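Side-chain contacts in prephenate dehydratase (PDB 3MWB), which probably catalyses the decarboxylating dehydration of prephenate to phenylpyruvate in phenylalanine biosynthesis, and binds L-phenylalanine in pockets that include residues of its ACT domain: residues Y9-L12 / G13-T17; T38-N41 / T42-R46; A22-V26 / P27-D31; A304-D307 / S308-G312. All coordinates share one frame; numbering follows the deposited sequence. Where two conformers were deposited one is given.

Interactions 1, 2 and 3 lie together in the prephenate dehydratase domain, whereas interaction 4 lies far off, on the C-terminal helix. Interaction 1 is in the middle: Thr10 OG1 probably gives a hydrogen bond to Ala43 O of interaction 2 (2.9 Å), and Leu12 CD1 packs on Asn39 CA at 3.4 Å. Toward interaction 3, Phe11 CD1 meets Leu23 CD2 at 3.6 Å. Interactions 2 and 3 do not touch, their nearest atoms being about 9 Å apart. In one conformer, the Gln15 side chain is about 7 Å from that of Gln164, a magnesium-site residue with no metal bound in this chain. The centres of interactions 1 and 4 are about 56 Å apart.

Interaction 1 (Y9-L12 / G13-T17); sequences YTFL and GPQGT
The phenyl ring of Phe11 meets the following loop at its edge: Pro14 O lies near the ring plane, 3.8 Å from CE2, and Gln15 CG approaches CZ at 4.2 Å. Gly13 CA stands at an oblique angle to the same ring. Around it the ring also packs against Glu20 and Leu23 of helix 18-23, Arg34 and Pro36 of strand 33-37, and Met56 of strand 54-60. A chi1 of 63° tucks CG between the backbone N and the carbonyl carbon, and from there the ring reaches forward along the chain to Pro14 and Gln15. The Gln15 chain crosses the phenyl group at roughly a right angle, yet its terminal amide plane is turned only 19° from the ring plane. Gln15 has two conformers; its contacts are less certain, holding for one.

The stretch is the exit from strand 8-12 of the parallel part of a mixed sheet into helix 18-23, the first strand-to-helix connection of a domain with the periplasmic-binding-protein type of fold. The peptide bond before Pro14 is cis, and Pro14 to Thr17 form a type II beta turn. Gly16, in the third position of that turn, has a positive phi at which a CB would press on the preceding carbonyl O.

Thr17 closes the loop at the N-cap of helix 18-23, where its OG1 accepts a weak hydrogen bond from Glu20 N. OG1 also stands 3.2 Å from Pro14 O. A water donates to Leu12 O at 3.0 Å and is weakly bonded to Thr17 OG1 at 3.3 Å, linking the strand end to the N-cap.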
loop_
_atom_site.group_PDB
_atom_site.type_symbol
_atom_site.label_atom_id
_atom_site.label_comp_id
_atom_site.label_asym_id
_atom_site.label_seq_id
_atom_site.Cartn_x
_atom_site.Cartn_y
_atom_site.Cartn_z
ATOM N N TYR A 9 -37.663 -8.890 -23.408
ATOM C CA TYR A 9 -36.802 -9.325 -22.336
ATOM C C TYR A 9 -36.653 -10.821 -22.357
ATOM O O TYR A 9 -37.598 -11.541 -22.694
ATOM C CB TYR A 9 -37.407 -8.936 -20.995
ATOM C CG TYR A 9 -37.455 -7.462 -20.746
ATOM C CD1 TYR A 9 -36.285 -6.704 -20.710
ATOM C CD2 TYR A 9 -38.672 -6.814 -20.528
ATOM C CE1 TYR A 9 -36.329 -5.342 -20.475
ATOM C CE2 TYR A 9 -38.722 -5.446 -20.294
ATOM C CZ TYR A 9 -37.548 -4.721 -20.267
ATOM O OH TYR A 9 -37.589 -3.372 -20.023
ATOM N N THR A 10 -35.467 -11.289 -21.998
ATOM C CA THR A 10 -35.294 -12.657 -21.607
ATOM C C THR A 10 -35.038 -12.693 -20.091
ATOM O O THR A 10 -34.775 -11.665 -19.471
ATOM C CB THR A 10 -34.155 -13.354 -22.365
ATOM O OG1 THR A 10 -32.904 -12.729 -22.054
ATOM C CG2 THR A 10 -34.396 -13.296 -23.893
ATOM N N PHE A 11 -35.139 -13.880 -19.516
ATOM C CA PHE A 11 -34.877 -14.098 -18.102
ATOM C C PHE A 11 -34.631 -15.569 -17.889
ATOM O O PHE A 11 -34.963 -16.401 -18.753
ATOM C CB PHE A 11 -36.027 -13.611 -17.211
ATOM C CG PHE A 11 -37.336 -14.326 -17.428
ATOM C CD1 PHE A 11 -38.167 -13.986 -18.494
ATOM C CD2 PHE A 11 -37.750 -15.328 -16.555
ATOM C CE1 PHE A 11 -39.372 -14.628 -18.675
ATOM C CE2 PHE A 11 -38.961 -15.980 -16.733
ATOM C CZ PHE A 11 -39.772 -15.635 -17.792
ATOM N N LEU A 12 -34.038 -15.883 -16.740
ATOM C CA LEU A 12 -33.793 -17.257 -16.363
ATOM C C LEU A 12 -35.145 -17.904 -16.057
ATOM O O LEU A 12 -35.840 -17.496 -15.133
ATOM C CB LEU A 12 -32.859 -17.329 -15.148
ATOM C CG LEU A 12 -32.427 -18.726 -14.677
ATOM C CD1 LEU A 12 -31.648 -19.489 -15.756
ATOM C CD2 LEU A 12 -31.591 -18.635 -13.399
ATOM N N GLY A 13 -35.523 -18.878 -16.874
ATOM C CA GLY A 13 -36.812 -19.529 -16.731
ATOM C C GLY A 13 -36.742 -20.683 -15.758
ATOM O O GLY A 13 -35.700 -20.902 -15.119
ATOM N N PRO A 14 -37.844 -21.443 -15.646
ATOM C CA PRO A 14 -39.058 -21.253 -16.437
ATOM C C PRO A 14 -39.947 -20.101 -15.927
ATOM O O PRO A 14 -39.532 -19.328 -15.078
ATOM C CB PRO A 14 -39.767 -22.614 -16.317
ATOM C CG PRO A 14 -39.275 -23.189 -14.981
ATOM C CD PRO A 14 -37.996 -22.486 -14.613
ATOM N N GLN A 15 -41.159 -19.981 -16.466
ATOM C CA GLN A 15 -42.094 -18.968 -15.988
ATOM C C GLN A 15 -42.486 -19.255 -14.526
ATOM O O GLN A 15 -42.456 -20.405 -14.070
ATOM C CB GLN A 15 -43.310 -18.843 -16.928
ATOM C CG GLN A 15 -42.938 -18.273 -18.316
ATOM C CD GLN A 15 -44.136 -17.929 -19.207
ATOM O OE1 GLN A 15 -45.272 -18.316 -18.928
ATOM N NE2 GLN A 15 -43.873 -17.196 -20.296
ATOM N N GLY A 16 -42.794 -18.202 -13.772
ATOM C CA GLY A 16 -43.288 -18.375 -12.396
ATOM C C GLY A 16 -42.233 -18.485 -11.310
ATOM O O GLY A 16 -42.563 -18.606 -10.107
ATOM N N THR A 17 -40.964 -18.440 -11.719
ATOM C CA THR A 17 -39.846 -18.398 -10.769
ATOM C C THR A 17 -39.761 -17.040 -10.072
ATOM O O THR A 17 -40.431 -16.074 -10.457
ATOM C CB THR A 17 -38.486 -18.643 -11.480
ATOM O OG1 THR A 17 -38.379 -17.755 -12.602
ATOM C CG2 THR A 17 -38.389 -20.094 -11.996
HETATM O O HOH W 1 -35.142 -18.479 -12.348
#

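Interaction 2 (T38-N41 / T42-R46); sequences TNVN and TALER
Asn39 grips Thr42 at the start of helix 40-48, and its side chain can be followed outward. CB carries CG to a position between the backbone N and the carbonyl carbon (chi1 57°), which turns the amide back over the first helical turn. CG passes 3.8 Å from Thr42 OG1. At the tip, OD1 takes two hydrogen bonds from Thr42. The backbone N donates from 2.8 Å, nearly in line with the CG-OD1 bond, and makes the N-cap bond. The hydroxyl OG1 donates from 2.9 Å, and it sits above the amide plane, 39° out of it. ND2, the other tip atom, lies farther from Thr42 OG1 than OD1 does. The two donors hold OD1 in place and so help set the rotation of the amide.

The backbone continues the helical pattern, with Ala43 N bonded to Asn39 O and Leu44 N to Val40 O. Val40 and Leu44, one turn apart, run side by side, CG1 touching CD1 at 3.9 Å. On another side, Asn41 ND2 approaches Glu45 OE2 to 3.0 Å at an angle too poor for a hydrogen bond; that carboxylate instead forms a salt bridge with Arg119 of the second subunit.

Val40 and Leu44 face inward between strand 54-60 and helix 67-73, Thr42 and Ala43 rest on Cys37 of strand 33-37, and Asn39, Asn41 and Glu45 border the second subunit.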
loop_
_atom_site.group_PDB
_atom_site.type_symbol
_atom_site.label_atom_id
_atom_site.label_comp_id
_atom_site.label_asym_id
_atom_site.label_seq_id
_atom_site.Cartn_x
_atom_site.Cartn_y
_atom_site.Cartn_z
ATOM N N THR A 38 -33.699 -21.311 -20.736
ATOM C CA THR A 38 -33.218 -22.484 -20.004
ATOM C C THR A 38 -32.179 -22.124 -18.945
ATOM O O THR A 38 -32.230 -22.622 -17.821
ATOM C CB THR A 38 -32.546 -23.490 -20.977
ATOM O OG1 THR A 38 -33.503 -23.964 -21.932
ATOM C CG2 THR A 38 -31.992 -24.668 -20.219
ATOM N N ASN A 39 -31.208 -21.299 -19.330
ATOM C CA ASN A 39 -30.136 -20.917 -18.415
ATOM C C ASN A 39 -29.691 -19.479 -18.610
ATOM O O ASN A 39 -30.152 -18.788 -19.528
ATOM C CB ASN A 39 -28.958 -21.927 -18.471
ATOM C CG ASN A 39 -28.388 -22.099 -19.858
ATOM O OD1 ASN A 39 -28.330 -21.158 -20.638
ATOM N ND2 ASN A 39 -27.947 -23.320 -20.174
ATOM N N VAL A 40 -28.825 -19.011 -17.712
ATOM C CA VAL A 40 -28.293 -17.670 -17.821
ATOM C C VAL A 40 -27.584 -17.404 -19.156
ATOM O O VAL A 40 -27.792 -16.335 -19.745
ATOM C CB VAL A 40 -27.397 -17.306 -16.588
ATOM C CG1 VAL A 40 -26.459 -16.162 -16.910
ATOM C CG2 VAL A 40 -28.302 -16.970 -15.402
ATOM N N ASN A 41 -26.756 -18.340 -19.630
ATOM C CA ASN A 41 -26.053 -18.092 -20.879
ATOM C C ASN A 41 -27.023 -17.895 -22.040
ATOM O O ASN A 41 -26.875 -16.948 -22.799
ATOM C CB ASN A 41 -25.015 -19.158 -21.234
ATOM C CG ASN A 41 -24.054 -18.667 -22.331
ATOM O OD1 ASN A 41 -23.335 -17.663 -22.146
ATOM N ND2 ASN A 41 -24.068 -19.335 -23.487
ATOM N N THR A 42 -28.024 -18.769 -22.144
ATOM C CA THR A 42 -29.052 -18.669 -23.181
ATOM C C THR A 42 -29.786 -17.336 -23.107
ATOM O O THR A 42 -30.069 -16.725 -24.150
ATOM C CB THR A 42 -30.037 -19.853 -23.110
ATOM O OG1 THR A 42 -29.318 -21.061 -23.384
ATOM C CG2 THR A 42 -31.139 -19.717 -24.164
ATOM N N ALA A 43 -30.079 -16.875 -21.888
ATOM C CA ALA A 43 -30.720 -15.559 -21.713
ATOM C C ALA A 43 -29.855 -14.454 -22.311
ATOM O O ALA A 43 -30.348 -13.580 -23.053
ATOM C CB ALA A 43 -31.016 -15.264 -20.218
ATOM N N LEU A 44 -28.567 -14.479 -21.976
ATOM C CA LEU A 44 -27.639 -13.433 -22.421
ATOM C C LEU A 44 -27.319 -13.537 -23.909
ATOM O O LEU A 44 -27.149 -12.521 -24.596
ATOM C CB LEU A 44 -26.357 -13.461 -21.581
ATOM C CG LEU A 44 -26.530 -13.106 -20.085
ATOM C CD1 LEU A 44 -25.225 -13.312 -19.313
ATOM C CD2 LEU A 44 -27.001 -11.677 -19.869
ATOM N N GLU A 45 -27.229 -14.770 -24.388
ATOM C CA GLU A 45 -26.976 -15.063 -25.782
ATOM C C GLU A 45 -27.979 -14.319 -26.654
ATOM O O GLU A 45 -27.601 -13.686 -27.640
ATOM C CB GLU A 45 -27.198 -16.542 -25.981
ATOM C CG GLU A 45 -26.315 -17.214 -26.926
ATOM C CD GLU A 45 -26.454 -18.710 -26.776
ATOM O OE1 GLU A 45 -27.092 -19.336 -27.654
ATOM O OE2 GLU A 45 -25.958 -19.251 -25.755
ATOM N N ARG A 46 -29.255 -14.383 -26.277
ATOM C CA ARG A 46 -30.301 -13.741 -27.072
ATOM C C ARG A 46 -30.070 -12.228 -27.156
ATOM O O ARG A 46 -30.238 -11.626 -28.222
ATOM C CB ARG A 46 -31.710 -14.081 -26.542
#

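Interaction 3 (A22-V26 / P27-D31); sequences ALMQV and PGAAD
Apolar packing carries most of this contact, and the methyl group of Ala29 is at its middle. The end of selenomethionine Met24 folds back onto it: CE lies 3.6 Å from Ala29 CB and reaches on to Ala30 CB at 4.3 Å. Although the CB of Met24 points away from the loop, bends at chi2 (-56°) and chi3 (51°) return the terminal methyl to the backbone between Ala29 and Ala30, with SE 3.9 Å from Ala30 CA. This residue was deposited in two conformers, and the account holds for one of them. Val26 CB approaches the Ala29 methyl at 4.2 Å and Leu23 CD1 comes to 4.3 Å. Between neighbours in sequence, Val26 CG1 lies against Pro27 CD, the two side chains crossing at about a right angle.

The segment connects helix 18-23 to strand 33-37, as the helix-to-strand half of a beta-alpha-beta crossover from strand 8-12. Two beta turns make the change of direction: type I from Leu23 to Val26, then type II from Val26 to Ala29, with Pro27 second and Gly28 third at a positive phi of 79°.

Backbone hydrogen bonds close both turns. Val26 N donates to Leu23 O, and Ala29 N to Val26 O at 3.0 Å. Farther along, Arg34 NH1 of strand 33-37 donates to Ala29 O and more weakly to Ala30 O. Leu23 and Ala29 both pack on Tyr9 of strand 8-12.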
loop_
_atom_site.group_PDB
_atom_site.type_symbol
_atom_site.label_atom_id
_atom_site.label_comp_id
_atom_site.label_asym_id
_atom_site.label_seq_id
_atom_site.Cartn_x
_atom_site.Cartn_y
_atom_site.Cartn_z
ATOM N N ALA A 22 -39.305 -10.913 -10.451
ATOM C CA ALA A 22 -38.398 -9.759 -10.422
ATOM C C ALA A 22 -38.431 -8.926 -11.703
ATOM O O ALA A 22 -38.451 -7.704 -11.647
ATOM C CB ALA A 22 -36.977 -10.226 -10.143
ATOM N N LEU A 23 -38.403 -9.588 -12.856
ATOM C CA LEU A 23 -38.598 -8.904 -14.134
ATOM C C LEU A 23 -39.914 -8.147 -14.128
ATOM O O LEU A 23 -40.003 -7.026 -14.631
ATOM C CB LEU A 23 -38.613 -9.917 -15.287
ATOM C CG LEU A 23 -38.762 -9.369 -16.711
ATOM C CD1 LEU A 23 -37.768 -8.216 -16.993
ATOM C CD2 LEU A 23 -38.592 -10.503 -17.722
HETATM N N MSE A 24 -40.927 -8.775 -13.541
HETATM C CA MSE A 24 -42.290 -8.232 -13.499
HETATM C C MSE A 24 -42.382 -6.876 -12.804
HETATM O O MSE A 24 -43.340 -6.121 -13.024
HETATM C CB MSE A 24 -43.244 -9.228 -12.834
HETATM C CG MSE A 24 -43.725 -10.325 -13.764
HETATM SE SE MSE A 24 -44.566 -9.559 -15.340
HETATM C CE MSE A 24 -43.160 -8.325 -15.820
ATOM N N GLN A 25 -41.382 -6.567 -11.968
ATOM C CA GLN A 25 -41.330 -5.310 -11.196
ATOM C C GLN A 25 -40.693 -4.148 -11.971
ATOM O O GLN A 25 -40.829 -2.992 -11.587
ATOM C CB GLN A 25 -40.611 -5.506 -9.840
ATOM C CG GLN A 25 -39.100 -5.189 -9.836
ATOM C CD GLN A 25 -38.513 -5.015 -8.440
ATOM O OE1 GLN A 25 -38.868 -5.728 -7.507
ATOM N NE2 GLN A 25 -37.594 -4.071 -8.302
ATOM N N VAL A 26 -39.979 -4.460 -13.056
ATOM C CA VAL A 26 -39.337 -3.418 -13.888
ATOM C C VAL A 26 -40.399 -2.646 -14.664
ATOM O O VAL A 26 -41.263 -3.264 -15.279
ATOM C CB VAL A 26 -38.333 -4.025 -14.894
ATOM C CG1 VAL A 26 -37.556 -2.927 -15.622
ATOM C CG2 VAL A 26 -37.387 -4.984 -14.184
ATOM N N PRO A 27 -40.350 -1.294 -14.641
ATOM C CA PRO A 27 -41.406 -0.495 -15.315
ATOM C C PRO A 27 -41.610 -0.898 -16.780
ATOM O O PRO A 27 -40.633 -1.127 -17.486
ATOM C CB PRO A 27 -40.875 0.939 -15.231
ATOM C CG PRO A 27 -39.972 0.943 -14.027
ATOM C CD PRO A 27 -39.362 -0.438 -13.948
ATOM N N GLY A 28 -42.868 -1.009 -17.211
ATOM C CA GLY A 28 -43.208 -1.407 -18.580
ATOM C C GLY A 28 -43.136 -2.901 -18.892
ATOM O O GLY A 28 -43.592 -3.333 -19.955
ATOM N N ALA A 29 -42.586 -3.698 -17.974
ATOM C CA ALA A 29 -42.322 -5.115 -18.260
ATOM C C ALA A 29 -43.563 -6.002 -18.273
ATOM O O ALA A 29 -43.623 -6.970 -19.037
ATOM C CB ALA A 29 -41.269 -5.683 -17.320
ATOM N N ALA A 30 -44.545 -5.671 -17.435
ATOM C CA ALA A 30 -45.804 -6.429 -17.360
ATOM C C ALA A 30 -46.547 -6.482 -18.697
ATOM O O ALA A 30 -47.333 -7.404 -18.942
ATOM C CB ALA A 30 -46.709 -5.862 -16.262
ATOM N N ASP A 31 -46.297 -5.488 -19.548
ATOM C CA ASP A 31 -46.899 -5.422 -20.875
ATOM C C ASP A 31 -45.876 -5.622 -21.994
ATOM O O ASP A 31 -46.181 -5.384 -23.165
ATOM C CB ASP A 31 -47.657 -4.099 -21.056
#

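Interaction 4 (A304-D307 / S308-G312); sequences AWVD and SILKG
Ala304 to Lys311 form the last turns of helix 296-311, and successive i to i+4 bonds join the two halves: Ser308 N to Ala304 O, Ile309 N to Trp305 O, Leu310 N to Val306 O and Lys311 N to Asp307 O. The bond from Ile309 N is the longest of the four, at 3.3 Å. Its acceptor, Trp305 O, is shared, because Ser308 OG also donates to it from 2.6 Å, lying in the carbonyl plane on a lone pair. With chi1 at 68°, the serine hydroxyl is folded back against the preceding turn, where this oxygen is available.

Among the apolar side chains, Ile309 and Trp305 make the closest approach. Ile309 CD1 sits over one face of the indole, 3.8 Å from the centroid of the six-membered ring and only 9° off its normal, a CH-pi contact. With CG anti to the backbone N (chi1 -178°), the indole extends toward Ile309, whose chain stretches back along the helix to set its terminal methyl over the ring. Val306 and Leu310 lie side by side, with CG1 and CD1 4.2 Å apart. On another flank, the extended but poorly ordered Lys311 chain passes the Asp307 carboxylate, an approximate approach with CD some 3.5 Å from OD1.

Trp305, Val306 and Ile309 pack on the third subunit, where the indole meets the ring of His268 and Ile309 touches Phe276. The apolar flank is thus part of the interface with the third subunit, whereas the long Asp307 OD2 to Lys311 NZ salt bridge (3.9 Å) probably adds little hold.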
loop_
_atom_site.group_PDB
_atom_site.type_symbol
_atom_site.label_atom_id
_atom_site.label_comp_id
_atom_site.label_asym_id
_atom_site.label_seq_id
_atom_site.Cartn_x
_atom_site.Cartn_y
_atom_site.Cartn_z
ATOM N N ALA A 304 -5.853 21.620 -13.319
ATOM C CA ALA A 304 -5.536 23.007 -13.661
ATOM C C ALA A 304 -4.160 23.401 -13.111
ATOM O O ALA A 304 -3.414 24.121 -13.773
ATOM C CB ALA A 304 -6.602 23.945 -13.155
ATOM N N TRP A 305 -3.825 22.923 -11.913
ATOM C CA TRP A 305 -2.504 23.195 -11.368
ATOM C C TRP A 305 -1.427 22.569 -12.256
ATOM O O TRP A 305 -0.495 23.247 -12.640
ATOM C CB TRP A 305 -2.386 22.728 -9.916
ATOM C CG TRP A 305 -1.063 23.023 -9.261
ATOM C CD1 TRP A 305 -0.556 24.260 -8.941
ATOM C CD2 TRP A 305 -0.088 22.062 -8.817
ATOM N NE1 TRP A 305 0.670 24.119 -8.329
ATOM C CE2 TRP A 305 0.980 22.788 -8.239
ATOM C CE3 TRP A 305 -0.015 20.661 -8.851
ATOM C CZ2 TRP A 305 2.113 22.157 -7.697
ATOM C CZ3 TRP A 305 1.108 20.036 -8.313
ATOM C CH2 TRP A 305 2.164 20.792 -7.752
ATOM N N VAL A 306 -1.567 21.294 -12.610
ATOM C CA VAL A 306 -0.582 20.668 -13.475
ATOM C C VAL A 306 -0.524 21.387 -14.820
ATOM O O VAL A 306 0.576 21.601 -15.367
ATOM C CB VAL A 306 -0.800 19.152 -13.632
ATOM C CG1 VAL A 306 0.281 18.549 -14.491
ATOM C CG2 VAL A 306 -0.798 18.480 -12.236
ATOM N N ASP A 307 -1.672 21.797 -15.335
ATOM C CA ASP A 307 -1.660 22.522 -16.584
ATOM C C ASP A 307 -0.826 23.811 -16.527
ATOM O O ASP A 307 -0.108 24.125 -17.486
ATOM C CB ASP A 307 -3.064 22.819 -17.083
ATOM C CG ASP A 307 -3.073 23.096 -18.552
ATOM O OD1 ASP A 307 -2.273 22.455 -19.268
ATOM O OD2 ASP A 307 -3.840 23.965 -18.998
ATOM N N SER A 308 -0.908 24.533 -15.405
ATOM C CA SER A 308 -0.169 25.779 -15.236
ATOM C C SER A 308 1.338 25.528 -15.292
ATOM O O SER A 308 2.082 26.332 -15.853
ATOM C CB SER A 308 -0.565 26.501 -13.947
ATOM O OG SER A 308 -0.146 25.794 -12.787
ATOM N N ILE A 309 1.772 24.401 -14.731
ATOM C CA ILE A 309 3.180 23.993 -14.778
ATOM C C ILE A 309 3.619 23.646 -16.192
ATOM O O ILE A 309 4.667 24.124 -16.677
ATOM C CB ILE A 309 3.423 22.780 -13.870
ATOM C CG1 ILE A 309 3.240 23.186 -12.407
ATOM C CG2 ILE A 309 4.797 22.185 -14.135
ATOM C CD1 ILE A 309 3.071 22.024 -11.431
ATOM N N LEU A 310 2.824 22.816 -16.863
ATOM C CA LEU A 310 3.168 22.390 -18.220
ATOM C C LEU A 310 3.258 23.575 -19.151
ATOM O O LEU A 310 4.212 23.693 -19.924
ATOM C CB LEU A 310 2.171 21.363 -18.765
ATOM C CG LEU A 310 2.019 20.043 -17.998
ATOM C CD1 LEU A 310 0.865 19.230 -18.567
ATOM C CD2 LEU A 310 3.316 19.229 -17.994
ATOM N N LYS A 311 2.272 24.459 -19.066
ATOM C CA LYS A 311 2.131 25.538 -20.038
ATOM C C LYS A 311 2.870 26.828 -19.679
ATOM O O LYS A 311 3.137 27.645 -20.557
ATOM C CB LYS A 311 0.649 25.818 -20.295
ATOM C CG LYS A 311 0.025 24.849 -21.284
ATOM C CD LYS A 311 -1.456 25.094 -21.464
ATOM C CE LYS A 311 -2.002 24.179 -22.542
ATOM N NZ LYS A 311 -3.436 24.439 -22.818
ATOM N N GLY A 312 3.197 27.002 -18.395
ATOM C CA GLY A 312 3.814 28.243 -17.899
ATOM C C GLY A 312 5.287 28.416 -18.236
ATOM O O GLY A 312 5.852 27.673 -19.041
#